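Local structure of microcin B17-processing protein McbD (6GRH) at residues A87-F92 / L98-I103; I372-N375 / H380-D383. The protein is needed to convert the inactive microcin B17 precursor peptide into the active antibiotic and belongs to the YcaO family of cyclodehydratases. The protein carries 1 engineered substitution. All coordinates share one frame; numbering follows the deposited sequence.

Interaction 1 (A87-F92 / L98-I103)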
ATOM      1  N   ALA E  87      27.873   5.420 -60.376  1.00 46.04           N
ATOM      2  CA  ALA E  87      27.638   6.540 -59.468  1.00 45.10           C
ATOM      3  C   ALA E  87      28.422   6.415 -58.143  1.00 44.10           C
ATOM      4  O   ALA E  87      28.922   7.413 -57.623  1.00 43.63           O
ATOM      5  CB  ALA E  87      26.150   6.676 -59.176  1.00 44.58           C
ATOM      6  N   PHE E  88      28.509   5.206 -57.593  1.00 43.45           N
ATOM      7  CA  PHE E  88      29.341   4.989 -56.402  1.00 43.12           C
ATOM      8  C   PHE E  88      30.802   5.272 -56.708  1.00 44.46           C
ATOM      9  O   PHE E  88      31.463   5.979 -55.935  1.00 44.25           O
ATOM     10  CB  PHE E  88      29.169   3.583 -55.803  1.00 42.31           C
ATOM     11  CG  PHE E  88      27.984   3.462 -54.877  1.00 41.13           C
ATOM     12  CD1 PHE E  88      28.059   3.938 -53.568  1.00 40.45           C
ATOM     13  CD2 PHE E  88      26.796   2.887 -55.308  1.00 40.88           C
ATOM     14  CE1 PHE E  88      26.963   3.847 -52.700  1.00 39.39           C
ATOM     15  CE2 PHE E  88      25.696   2.783 -54.442  1.00 40.31           C
ATOM     16  CZ  PHE E  88      25.787   3.259 -53.140  1.00 39.15           C
ATOM     17  N   THR E  89      31.287   4.747 -57.838  1.00 45.50           N
ATOM     18  CA  THR E  89      32.670   4.978 -58.280  1.00 47.02           C
ATOM     19  C   THR E  89      32.984   6.465 -58.356  1.00 47.60           C
ATOM     20  O   THR E  89      34.027   6.889 -57.897  1.00 48.28           O
ATOM     21  CB  THR E  89      32.950   4.352 -59.660  1.00 48.20           C
ATOM     22  OG1 THR E  89      32.593   2.962 -59.637  1.00 47.95           O
ATOM     23  CG2 THR E  89      34.418   4.493 -60.032  1.00 49.85           C
ATOM     24  N   GLU E  90      32.070   7.248 -58.933  1.00 47.73           N
ATOM     25  CA  GLU E  90      32.251   8.700 -59.039  1.00 48.55           C
ATOM     26  C   GLU E  90      32.171   9.398 -57.673  1.00 47.06           C
ATOM     27  O   GLU E  90      32.865  10.393 -57.459  1.00 47.48           O
ATOM     28  CB  GLU E  90      31.262   9.309 -60.051  1.00 49.77           C
ATOM     29  CG  GLU E  90      31.499   8.870 -61.512  1.00 52.00           C
ATOM     30  CD  GLU E  90      32.957   8.942 -61.949  1.00 54.13           C
ATOM     31  OE1 GLU E  90      33.484  10.062 -62.090  1.00 56.01           O
ATOM     32  OE2 GLU E  90      33.604   7.884 -62.157  1.00 55.69           O
ATOM     33  N   ALA E  91      31.365   8.869 -56.747  1.00 44.68           N
ATOM     34  CA  ALA E  91      31.377   9.356 -55.364  1.00 43.47           C
ATOM     35  C   ALA E  91      32.715   9.050 -54.685  1.00 43.18           C
ATOM     36  O   ALA E  91      33.370   9.956 -54.181  1.00 42.91           O
ATOM     37  CB  ALA E  91      30.221   8.771 -54.554  1.00 41.85           C
ATOM     38  N   PHE E  92      33.116   7.781 -54.700  1.00 43.43           N
ATOM     39  CA  PHE E  92      34.373   7.354 -54.061  1.00 44.52           C
ATOM     40  C   PHE E  92      35.609   8.025 -54.673  1.00 45.70           C
ATOM     41  O   PHE E  92      36.541   8.375 -53.951  1.00 45.65           O
ATOM     42  CB  PHE E  92      34.563   5.829 -54.132  1.00 45.34           C
ATOM     43  CG  PHE E  92      33.675   5.034 -53.205  1.00 44.55           C
ATOM     44  CD1 PHE E  92      33.526   5.374 -51.871  1.00 44.45           C
ATOM     45  CD2 PHE E  92      33.019   3.898 -53.672  1.00 44.84           C
ATOM     46  CE1 PHE E  92      32.707   4.622 -51.028  1.00 43.34           C
ATOM     47  CE2 PHE E  92      32.211   3.142 -52.840  1.00 43.61           C
ATOM     48  CZ  PHE E  92      32.058   3.505 -51.513  1.00 43.08           C
ATOM     49  N   LEU E  98      42.359   7.887 -54.335  1.00 61.14           N
ATOM     50  CA  LEU E  98      42.610   6.643 -55.077  1.00 61.02           C
ATOM     51  C   LEU E  98      41.987   6.705 -56.475  1.00 60.05           C
ATOM     52  O   LEU E  98      41.004   7.417 -56.696  1.00 58.68           O
ATOM     53  CB  LEU E  98      42.081   5.437 -54.310  1.00 59.81           C
ATOM     54  CG  LEU E  98      42.612   5.299 -52.880  1.00 59.69           C
ATOM     55  CD1 LEU E  98      41.878   4.178 -52.177  1.00 58.59           C
ATOM     56  CD2 LEU E  98      44.117   5.075 -52.844  1.00 61.14           C
ATOM     57  N   THR E  99      42.577   5.952 -57.401  1.00 59.79           N
ATOM     58  CA  THR E  99      42.174   5.958 -58.808  1.00 59.69           C
ATOM     59  C   THR E  99      40.856   5.198 -59.011  1.00 58.09           C
ATOM     60  O   THR E  99      40.454   4.391 -58.158  1.00 55.59           O
ATOM     61  CB  THR E  99      43.260   5.335 -59.726  1.00 61.00           C
ATOM     62  OG1 THR E  99      43.500   3.973 -59.345  1.00 60.24           O
ATOM     63  CG2 THR E  99      44.548   6.115 -59.647  1.00 62.43           C
ATOM     64  N   ARG E 100      40.193   5.465 -60.136  1.00 58.11           N
ATOM     65  CA  ARG E 100      39.003   4.706 -60.537  1.00 57.76           C
ATOM     66  C   ARG E 100      39.318   3.219 -60.691  1.00 58.19           C
ATOM     67  O   ARG E 100      38.477   2.375 -60.357  1.00 56.63           O
ATOM     68  CB  ARG E 100      38.407   5.226 -61.847  1.00 58.76           C
ATOM     69  CG  ARG E 100      37.748   6.576 -61.724  1.00 58.61           C
ATOM     70  CD  ARG E 100      36.946   6.914 -62.973  1.00 59.67           C
ATOM     71  NE  ARG E 100      36.260   8.202 -62.830  1.00 59.78           N
ATOM     72  CZ  ARG E 100      36.845   9.401 -62.936  1.00 61.29           C
ATOM     73  NH1 ARG E 100      38.143   9.524 -63.215  1.00 63.63           N
ATOM     74  NH2 ARG E 100      36.120  10.502 -62.780  1.00 60.98           N
ATOM     75  N   ASP E 101      40.526   2.911 -61.185  1.00 59.59           N
ATOM     76  CA  ASP E 101      40.984   1.520 -61.325  1.00 60.40           C
ATOM     77  C   ASP E 101      41.023   0.838 -59.954  1.00 58.91           C
ATOM     78  O   ASP E 101      40.521  -0.289 -59.805  1.00 58.14           O
ATOM     79  CB  ASP E 101      42.369   1.437 -61.996  1.00 63.13           C
ATOM     80  CG  ASP E 101      42.493   0.272 -62.993  1.00 65.03           C
ATOM     81  OD1 ASP E 101      41.785  -0.752 -62.842  1.00 65.05           O
ATOM     82  OD2 ASP E 101      43.326   0.383 -63.931  1.00 67.21           O
ATOM     83  N   GLU E 102      41.594   1.518 -58.955  1.00 57.92           N
ATOM     84  CA  GLU E 102      41.647   0.948 -57.613  1.00 56.98           C
ATOM     85  C   GLU E 102      40.243   0.800 -57.031  1.00 53.90           C
ATOM     86  O   GLU E 102      39.970  -0.205 -56.400  1.00 52.81           O
ATOM     87  CB  GLU E 102      42.556   1.735 -56.649  1.00 58.29           C
ATOM     88  CG  GLU E 102      42.674   1.044 -55.278  1.00 58.53           C
ATOM     89  CD  GLU E 102      43.816   1.525 -54.388  1.00 60.00           C
ATOM     90  OE1 GLU E 102      44.772   2.165 -54.889  1.00 63.14           O
ATOM     91  OE2 GLU E 102      43.760   1.239 -53.163  1.00 60.60           O
ATOM     92  N   ILE E 103      39.371   1.784 -57.264  1.00 52.65           N
ATOM     93  CA  ILE E 103      37.989   1.738 -56.768  1.00 50.86           C
ATOM     94  C   ILE E 103      37.197   0.590 -57.395  1.00 50.95           C
ATOM     95  O   ILE E 103      36.493  -0.113 -56.667  1.00 50.08           O
ATOM     96  CB  ILE E 103      37.242   3.075 -56.978  1.00 49.70           C
ATOM     97  CG1 ILE E 103      37.857   4.162 -56.096  1.00 49.36           C
ATOM     98  CG2 ILE E 103      35.751   2.922 -56.664  1.00 48.20           C
ATOM     99  CD1 ILE E 103      37.532   5.570 -56.524  1.00 49.37           C
TER
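The carboxylate of Glu90 and the guanidinium of Arg100 meet edge to edge, their planes only 5° apart. Arg100 offers its side-on edge: NE reaches Glu90 OE2 at 2.8 Å and NH2 reaches Glu90 OE1, also at 2.8 Å. Both N-H groups run almost straight to their acceptors, at 170°, and each oxygen accepts an N-H through its syn lone pair. This bidentate salt bridge gives each carboxylate oxygen its own donor and fixes the rotation of both flat groups. A kink at chi2 (-47°) brings the Glu90 carboxylate round, although its CB leaves the helix away from 98-103, whereas the Arg100 chain is stretched from CG to NE. Phe93 adds a cation-pi contact to the same arginine. The other flat group, the Phe92 ring, receives the Ile103 branch obliquely, with CD2 4.2 Å from Ile103 CG2, and meets the ring of Phe108 with nearly parallel planes.

Within the YcaO family region of McbD, a short connection joins two consecutive helices, 82-95 and 100-105. Thr99 is the N-cap of the second, its OG1 accepting from Glu102 N at 3.1 Å, so that Arg100, which reaches back to the first helix, is the first residue of the second.

Next to the ion pair the chemistry turns apolar. Ile103 points toward 87-92: CD1 lies 3.8 Å from Phe92 CB, and CG2 fits between Phe92 and the methyl CG2 of Thr89, 3.9 Å from the latter. That methyl stands anti to the backbone N, which leaves Thr89 OG1 beside its own backbone N, where it bonds to Ala85 O. Leu76, from helix 76-79, touches Thr89, Phe92 and Ile103 alike.

Interaction 2 (I372-N375 / H380-D383); sequences ININ and HTGD
A type II beta turn from His380 to Asp383, closed by Asp383 N bonding to His380 O, is tied to the preceding residues 372-375 of the same loop region by the amide of Asn375. The oxygen of that amide does most of the work. Asn375 OD1 accepts the backbone N-H of Thr381 at 2.7 Å, with an N-H...O angle of 174°, and the donor lies nearly in line with the C=O bond. A second donor, Thr381 OG1, reaches the same OD1 at 3.1 Å but comes in tilted from the carbonyl plane. Two bonds from one residue hold OD1 in place, and the amide plane is stacked over a face of the His380 imidazole, the planes 8° apart. Asn375 OD1 sits over the ring centre, while Asn375 CG is 3.5 Å from His380 CD2. CG of His380 is anti to the backbone N (chi1 -160°), which brings the ring back against the amide although CB itself points away. Alongside, the Ile374 side chain crosses that of Thr381 at about a right angle, with Ile374 CG2 3.3 Å from Thr381 OG1. Both segments belong to the loop region after strand 350-358. Helix 82-95 borders the first of them: Gln94 touches Ile374 and gives a hydrogen bond through NE2 to Asn375 O, while Ala91 packs on Asn373.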
ATOM      1  N   ILE E 372      34.258  14.188 -48.740  1.00 43.39           N
ATOM      2  CA  ILE E 372      32.851  14.189 -49.144  1.00 42.16           C
ATOM      3  C   ILE E 372      32.711  14.268 -50.669  1.00 42.32           C
ATOM      4  O   ILE E 372      33.609  14.781 -51.360  1.00 43.03           O
ATOM      5  CB  ILE E 372      32.115  15.369 -48.467  1.00 42.30           C
ATOM      6  CG1 ILE E 372      30.586  15.162 -48.511  1.00 41.68           C
ATOM      7  CG2 ILE E 372      32.528  16.705 -49.090  1.00 43.60           C
ATOM      8  CD1 ILE E 372      29.814  16.096 -47.602  1.00 41.20           C
ATOM      9  N   ASN E 373      31.605  13.732 -51.180  1.00 40.95           N
ATOM     10  CA  ASN E 373      31.300  13.814 -52.609  1.00 41.68           C
ATOM     11  C   ASN E 373      30.633  15.164 -52.933  1.00 41.98           C
ATOM     12  O   ASN E 373      29.439  15.251 -53.195  1.00 41.28           O
ATOM     13  CB  ASN E 373      30.502  12.593 -53.107  1.00 40.84           C
ATOM     14  CG  ASN E 373      29.146  12.438 -52.447  1.00 39.56           C
ATOM     15  OD1 ASN E 373      29.010  12.541 -51.218  1.00 38.70           O
ATOM     16  ND2 ASN E 373      28.131  12.142 -53.265  1.00 39.01           N
ATOM     17  N   ILE E 374      31.450  16.210 -52.930  1.00 43.02           N
ATOM     18  CA  ILE E 374      30.999  17.585 -53.126  1.00 43.51           C
ATOM     19  C   ILE E 374      30.279  17.812 -54.477  1.00 44.39           C
ATOM     20  O   ILE E 374      29.341  18.622 -54.557  1.00 44.20           O
ATOM     21  CB  ILE E 374      32.186  18.577 -52.958  1.00 44.59           C
ATOM     22  CG1 ILE E 374      31.690  20.017 -52.742  1.00 44.81           C
ATOM     23  CG2 ILE E 374      33.162  18.494 -54.130  1.00 46.03           C
ATOM     24  CD1 ILE E 374      30.914  20.219 -51.460  1.00 43.70           C
ATOM     25  N   ASN E 375      30.696  17.080 -55.509  1.00 44.42           N
ATOM     26  CA  ASN E 375      30.071  17.176 -56.830  1.00 45.17           C
ATOM     27  C   ASN E 375      29.087  16.028 -56.991  1.00 44.07           C
ATOM     28  O   ASN E 375      29.483  14.864 -57.037  1.00 43.88           O
ATOM     29  CB  ASN E 375      31.131  17.142 -57.927  1.00 46.44           C
ATOM     30  CG  ASN E 375      32.104  18.310 -57.843  1.00 47.56           C
ATOM     31  OD1 ASN E 375      31.783  19.374 -57.305  1.00 47.00           O
ATOM     32  ND2 ASN E 375      33.301  18.123 -58.403  1.00 48.51           N
ATOM     33  N   HIS E 380      27.572  21.347 -57.203  1.00 47.41           N
ATOM     34  CA  HIS E 380      28.900  21.217 -57.817  1.00 49.40           C
ATOM     35  C   HIS E 380      29.783  22.304 -57.219  1.00 50.17           C
ATOM     36  O   HIS E 380      29.299  23.410 -56.956  1.00 49.88           O
ATOM     37  CB  HIS E 380      28.826  21.353 -59.352  1.00 50.94           C
ATOM     38  CG  HIS E 380      30.015  20.779 -60.069  1.00 52.49           C
ATOM     39  ND1 HIS E 380      31.125  21.532 -60.406  1.00 54.76           N
ATOM     40  CD2 HIS E 380      30.271  19.523 -60.510  1.00 52.79           C
ATOM     41  CE1 HIS E 380      32.004  20.766 -61.031  1.00 55.46           C
ATOM     42  NE2 HIS E 380      31.514  19.540 -61.097  1.00 54.46           N
ATOM     43  N   THR E 381      31.062  21.988 -56.990  1.00 51.61           N
ATOM     44  CA  THR E 381      32.043  22.966 -56.493  1.00 52.96           C
ATOM     45  C   THR E 381      31.921  24.301 -57.229  1.00 54.27           C
ATOM     46  O   THR E 381      31.816  24.332 -58.459  1.00 54.62           O
ATOM     47  CB  THR E 381      33.492  22.459 -56.644  1.00 54.36           C
ATOM     48  OG1 THR E 381      33.678  21.310 -55.823  1.00 54.02           O
ATOM     49  CG2 THR E 381      34.509  23.533 -56.219  1.00 55.92           C
ATOM     50  N   GLY E 382      31.896  25.392 -56.465  1.00 54.59           N
ATOM     51  CA  GLY E 382      31.792  26.737 -57.038  1.00 56.11           C
ATOM     52  C   GLY E 382      30.389  27.302 -57.163  1.00 55.67           C
ATOM     53  O   GLY E 382      30.242  28.493 -57.434  1.00 56.70           O
ATOM     54  N   ASP E 383      29.361  26.466 -56.973  1.00 54.30           N
ATOM     55  CA  ASP E 383      27.969  26.915 -56.996  1.00 53.91           C
ATOM     56  C   ASP E 383      27.658  27.878 -55.855  1.00 53.73           C
ATOM     57  O   ASP E 383      26.975  28.871 -56.059  1.00 55.47           O
ATOM     58  CB  ASP E 383      26.986  25.738 -56.865  1.00 52.93           C
ATOM     59  CG  ASP E 383      26.739  24.994 -58.169  1.00 53.33           C
ATOM     60  OD1 ASP E 383      27.350  25.315 -59.201  1.00 54.52           O
ATOM     61  OD2 ASP E 383      25.901  24.062 -58.133  1.00 53.05           O
TER

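In the fold
Chemistry follows burial in these two contacts, whose centres lie about 16 Å apart. Interaction 1 is largely buried and joins two successive helices through an apolar patch, with a charged pair at its more exposed margin. Interaction 2 lies at the surface and ties together two pieces of irregular chain; uncharged amide and hydroxyl groups and a stacked ring replace the ion pair, and a turn replaces the helices. Helix 82-95 is the element they share: interaction 1 uses the helix's side toward 98-103, whereas interaction 2 is met at Ala91, whose O lies 4.0 Å from Asn373 CB. Gln94 NE2, which bonds Glu90 O in the helix, also serves the second neighbourhood.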